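PDB 5HAM: RickCE from Rickettsia bellii, which probably acts as a CE-clan cysteine protease, a bacterial effector that cleaves ubiquitin from modified proteins. Local coordinates for residues 100-103 / 104-107; 243-246 / 247-251. All blocks are in the same frame, centred on the assembly; numbering follows the deposited sequence.

Contact 1: 100-103 / 104-107; sequences EKLK and NDLL
The carboxylate of E100 and the amide of N104, one helical turn apart, lie with their planes 66° apart, so the two flat groups do not stack. N104 ND2 comes within 4.0 Å of E100 OE2, a loose approach. It also sits 3.2 Å from E100 O, at an angle too poor for a hydrogen bond. With N104 CG set beside its own backbone N (chi1 -70°), the amide is folded back over the preceding turn. The D105 carboxylate is folded back likewise: OD1 stands 3.3 Å from K101 O, two acceptors facing each other, and its electrostatic partner is R108, whose NH1 forms a salt bridge with OD1. Beneath these groups the backbone is regular alpha-helix. N104 N, D105 N, L106 N and L107 N donate in turn to E100 O, K101 O, L102 O and K103 O, the D105 N to K101 O bond being 2.8 Å long. On another flank the K103 chain bends at chi2 and chi4 until NZ lies 3.6 Å from L107 CD2, a contact of the lysine's end with a methyl. The whole turn belongs to the long helix 96-130 near the chain surface. L102, K103 and L106 form the flank facing helix 42-49: L102 and K103 touch Y48, K103 and L106 touch L45, while L106 also reaches L40 and L102 reaches L94.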
# COMPACT_ATOMS: atom_id res chain seq x y z
N GLU A 100 -18.23 -4.05 21.36
CA GLU A 100 -17.34 -3.01 21.88
C GLU A 100 -15.84 -3.35 21.76
O GLU A 100 -15.05 -2.51 21.33
CB GLU A 100 -17.71 -2.68 23.33
CG GLU A 100 -17.10 -1.38 23.84
CD GLU A 100 -17.55 -0.18 23.03
OE1 GLU A 100 -18.72 -0.15 22.60
OE2 GLU A 100 -16.72 0.73 22.81
N LYS A 101 -15.46 -4.58 22.13
CA LYS A 101 -14.06 -5.01 22.01
C LYS A 101 -13.62 -5.03 20.55
O LYS A 101 -12.51 -4.66 20.21
CB LYS A 101 -13.87 -6.42 22.58
CG LYS A 101 -14.36 -6.60 24.00
CD LYS A 101 -14.15 -8.04 24.49
CE LYS A 101 -14.60 -8.21 25.95
NZ LYS A 101 -14.48 -9.63 26.42
N LEU A 102 -14.53 -5.48 19.69
CA LEU A 102 -14.24 -5.56 18.28
C LEU A 102 -13.93 -4.16 17.74
O LEU A 102 -12.96 -3.96 17.02
CB LEU A 102 -15.44 -6.17 17.57
CG LEU A 102 -15.24 -7.41 16.69
CD1 LEU A 102 -14.17 -8.34 17.26
CD2 LEU A 102 -16.56 -8.13 16.54
N LYS A 103 -14.75 -3.19 18.13
CA LYS A 103 -14.57 -1.79 17.76
C LYS A 103 -13.23 -1.26 18.24
O LYS A 103 -12.52 -0.56 17.51
CB LYS A 103 -15.70 -0.95 18.34
CG LYS A 103 -15.51 0.55 18.27
CD LYS A 103 -16.14 1.19 19.49
CE LYS A 103 -15.72 2.63 19.61
NZ LYS A 103 -15.82 3.28 18.28
N ASN A 104 -12.88 -1.60 19.48
CA ASN A 104 -11.61 -1.14 20.05
C ASN A 104 -10.42 -1.76 19.33
O ASN A 104 -9.43 -1.08 19.09
CB ASN A 104 -11.54 -1.40 21.55
CG ASN A 104 -12.48 -0.49 22.33
OD1 ASN A 104 -12.63 0.69 21.99
ND2 ASN A 104 -13.12 -1.03 23.36
N ASP A 105 -10.54 -3.04 18.98
CA ASP A 105 -9.51 -3.72 18.18
C ASP A 105 -9.30 -2.97 16.86
O ASP A 105 -8.17 -2.69 16.46
CB ASP A 105 -9.90 -5.17 17.85
CG ASP A 105 -9.84 -6.06 19.06
OD1 ASP A 105 -9.37 -5.58 20.11
OD2 ASP A 105 -10.26 -7.24 18.96
N LEU A 106 -10.41 -2.67 16.20
CA LEU A 106 -10.39 -1.95 14.94
C LEU A 106 -9.69 -0.59 15.10
O LEU A 106 -8.86 -0.20 14.30
CB LEU A 106 -11.82 -1.78 14.42
CG LEU A 106 -11.92 -0.89 13.18
CD1 LEU A 106 -11.07 -1.48 12.06
CD2 LEU A 106 -13.37 -0.73 12.75
N LEU A 107 -10.04 0.12 16.16
CA LEU A 107 -9.45 1.44 16.38
C LEU A 107 -7.99 1.31 16.73
O LEU A 107 -7.20 2.13 16.31
CB LEU A 107 -10.19 2.18 17.49
CG LEU A 107 -11.29 3.17 17.07
CD1 LEU A 107 -12.09 2.62 15.91
CD2 LEU A 107 -12.19 3.49 18.28

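Contact 2: 243-246 / 247-251; sequences REHH and AQILT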
# COMPACT_ATOMS: atom_id res chain seq x y z
N ARG A 243 9.06 -9.43 -14.83
CA ARG A 243 8.58 -10.48 -13.93
C ARG A 243 9.43 -11.75 -14.04
O ARG A 243 9.78 -12.38 -13.03
CB ARG A 243 7.10 -10.77 -14.19
CG ARG A 243 6.46 -11.68 -13.18
CD ARG A 243 5.07 -12.09 -13.59
NE ARG A 243 4.07 -11.03 -13.42
CZ ARG A 243 3.31 -10.90 -12.34
NH1 ARG A 243 2.42 -9.92 -12.26
NH2 ARG A 243 3.44 -11.75 -11.32
N GLU A 244 9.77 -12.13 -15.27
CA GLU A 244 10.62 -13.28 -15.51
C GLU A 244 11.95 -13.03 -14.85
O GLU A 244 12.43 -13.84 -14.07
CB GLU A 244 10.81 -13.53 -17.01
CG GLU A 244 9.57 -14.11 -17.69
CD GLU A 244 9.67 -14.16 -19.21
OE1 GLU A 244 10.79 -14.03 -19.76
OE2 GLU A 244 8.62 -14.32 -19.86
N HIS A 245 12.52 -11.86 -15.14
CA HIS A 245 13.77 -11.44 -14.56
C HIS A 245 13.72 -11.49 -13.04
O HIS A 245 14.64 -12.02 -12.41
CB HIS A 245 14.11 -10.04 -15.06
CG HIS A 245 15.42 -9.50 -14.55
ND1 HIS A 245 16.61 -10.13 -14.82
CD2 HIS A 245 15.69 -8.42 -13.80
CE1 HIS A 245 17.59 -9.43 -14.23
NE2 HIS A 245 17.07 -8.40 -13.62
N HIS A 246 12.66 -10.95 -12.45
CA HIS A 246 12.47 -10.98 -11.00
C HIS A 246 12.42 -12.40 -10.46
O HIS A 246 12.93 -12.67 -9.37
CB HIS A 246 11.16 -10.28 -10.61
CG HIS A 246 11.19 -8.80 -10.80
ND1 HIS A 246 10.06 -8.03 -10.68
CD2 HIS A 246 12.20 -7.95 -11.09
CE1 HIS A 246 10.37 -6.75 -10.89
NE2 HIS A 246 11.68 -6.69 -11.14
N ALA A 247 11.78 -13.30 -11.19
CA ALA A 247 11.73 -14.70 -10.76
C ALA A 247 13.13 -15.34 -10.72
O ALA A 247 13.43 -16.08 -9.78
CB ALA A 247 10.74 -15.51 -11.61
N GLN A 248 13.98 -15.02 -11.70
CA GLN A 248 15.38 -15.47 -11.72
C GLN A 248 16.16 -14.96 -10.51
O GLN A 248 16.89 -15.71 -9.87
CB GLN A 248 16.13 -14.97 -12.96
CG GLN A 248 15.47 -15.17 -14.31
CD GLN A 248 16.44 -14.85 -15.46
OE1 GLN A 248 17.47 -15.52 -15.61
NE2 GLN A 248 16.13 -13.81 -16.25
N ILE A 249 16.05 -13.66 -10.22
CA ILE A 249 16.71 -13.08 -9.06
C ILE A 249 16.23 -13.79 -7.79
O ILE A 249 17.03 -14.17 -6.93
CB ILE A 249 16.39 -11.59 -8.95
CG1 ILE A 249 16.93 -10.85 -10.18
CG2 ILE A 249 16.95 -11.01 -7.66
CD1 ILE A 249 16.43 -9.42 -10.31
N LEU A 250 14.92 -13.98 -7.71
CA LEU A 250 14.33 -14.73 -6.62
C LEU A 250 14.83 -16.17 -6.61
O LEU A 250 15.21 -16.68 -5.56
CB LEU A 250 12.81 -14.72 -6.73
CG LEU A 250 12.13 -13.40 -6.40
CD1 LEU A 250 10.65 -13.46 -6.76
CD2 LEU A 250 12.36 -13.04 -4.93
N THR A 251 14.81 -16.82 -7.77
CA THR A 251 15.26 -18.21 -7.89
C THR A 251 16.71 -18.33 -7.47
O THR A 251 17.11 -19.30 -6.82
CB THR A 251 15.08 -18.76 -9.32
OG1 THR A 251 13.70 -19.05 -9.55
CG2 THR A 251 15.88 -20.04 -9.53
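H246 O takes the N-H of L250 at 2.9 Å, and R243 O receives A247 N at the same length, two of four i to i+4 bonds that run through this part of helix 238-251. I249 N donates to H245 O almost straight (167° at the hydrogen), and Q248 N completes the set on E244 O. Toward the end of the helix, the T251 hydroxyl gives a further bond to the carbonyl of A247: OG1 lies 3.0 Å from A247 O and approaches from above the carbonyl plane.

Outside this backbone core, the imidazole of H245 is the flat group of the contact. CG is anti to the backbone N (chi1 -178°), which carries the ring along the helix toward the next turn. There I249 CD1 lies over one face, displaced toward the NE2/CD2 rim, 3.5 Å from H245 NE2: a van der Waals contact. At the edge, near the ring plane, Q248 NE2 stands 4.0 Å from H245 ND1, with the amide plane 84° from the ring: a perpendicular neighbour at van der Waals range. L250 CG sits 3.2 Å from H246 O, packed against the carbonyl its own N-H bonds to.

The polar ends of R243 and H246 leave this helix for neighbouring parts of the fold. H246 ND1 bonds Y9 OH, and R243 NH2 bonds the carbonyls of Y7 and W261 while its guanidinium makes a cation-pi contact with the Y7 ring. I249 and L250 pack on L17 of helix 11-20, A247 and L250 on D258 of helix 255-262, and H246 on V213 and V216 of helix 211-223. Thus E244, H245 and Q248 lie exposed, the H245 and Q248 side chains meeting without a hydrogen bond, while buried R243 and H246 tie this helix to both ends of the modelled chain.

Overall arrangement
This chain, a C-terminal portion of the longer effector, includes the RickCE-like catalytic region. Neither contact closes a loop: each joins consecutive turns of one helix. From the N terminus, the chain runs through helices 11-20 and 42-49, reaches contact 1 early in helix 96-130, then builds four of the five sheet strands before contact 2 in helix 238-251. The two stand in series, neither nested nor crossing, their centres about 41 Å apart and their nearest atoms about 29 Å, on opposite sides of the chain's centre. Contact 1 backs onto helix 42-49. Contact 2 lies beside helices 11-20, 211-223 and 255-262, so N-terminal residues are drawn against the chain's C-terminal part.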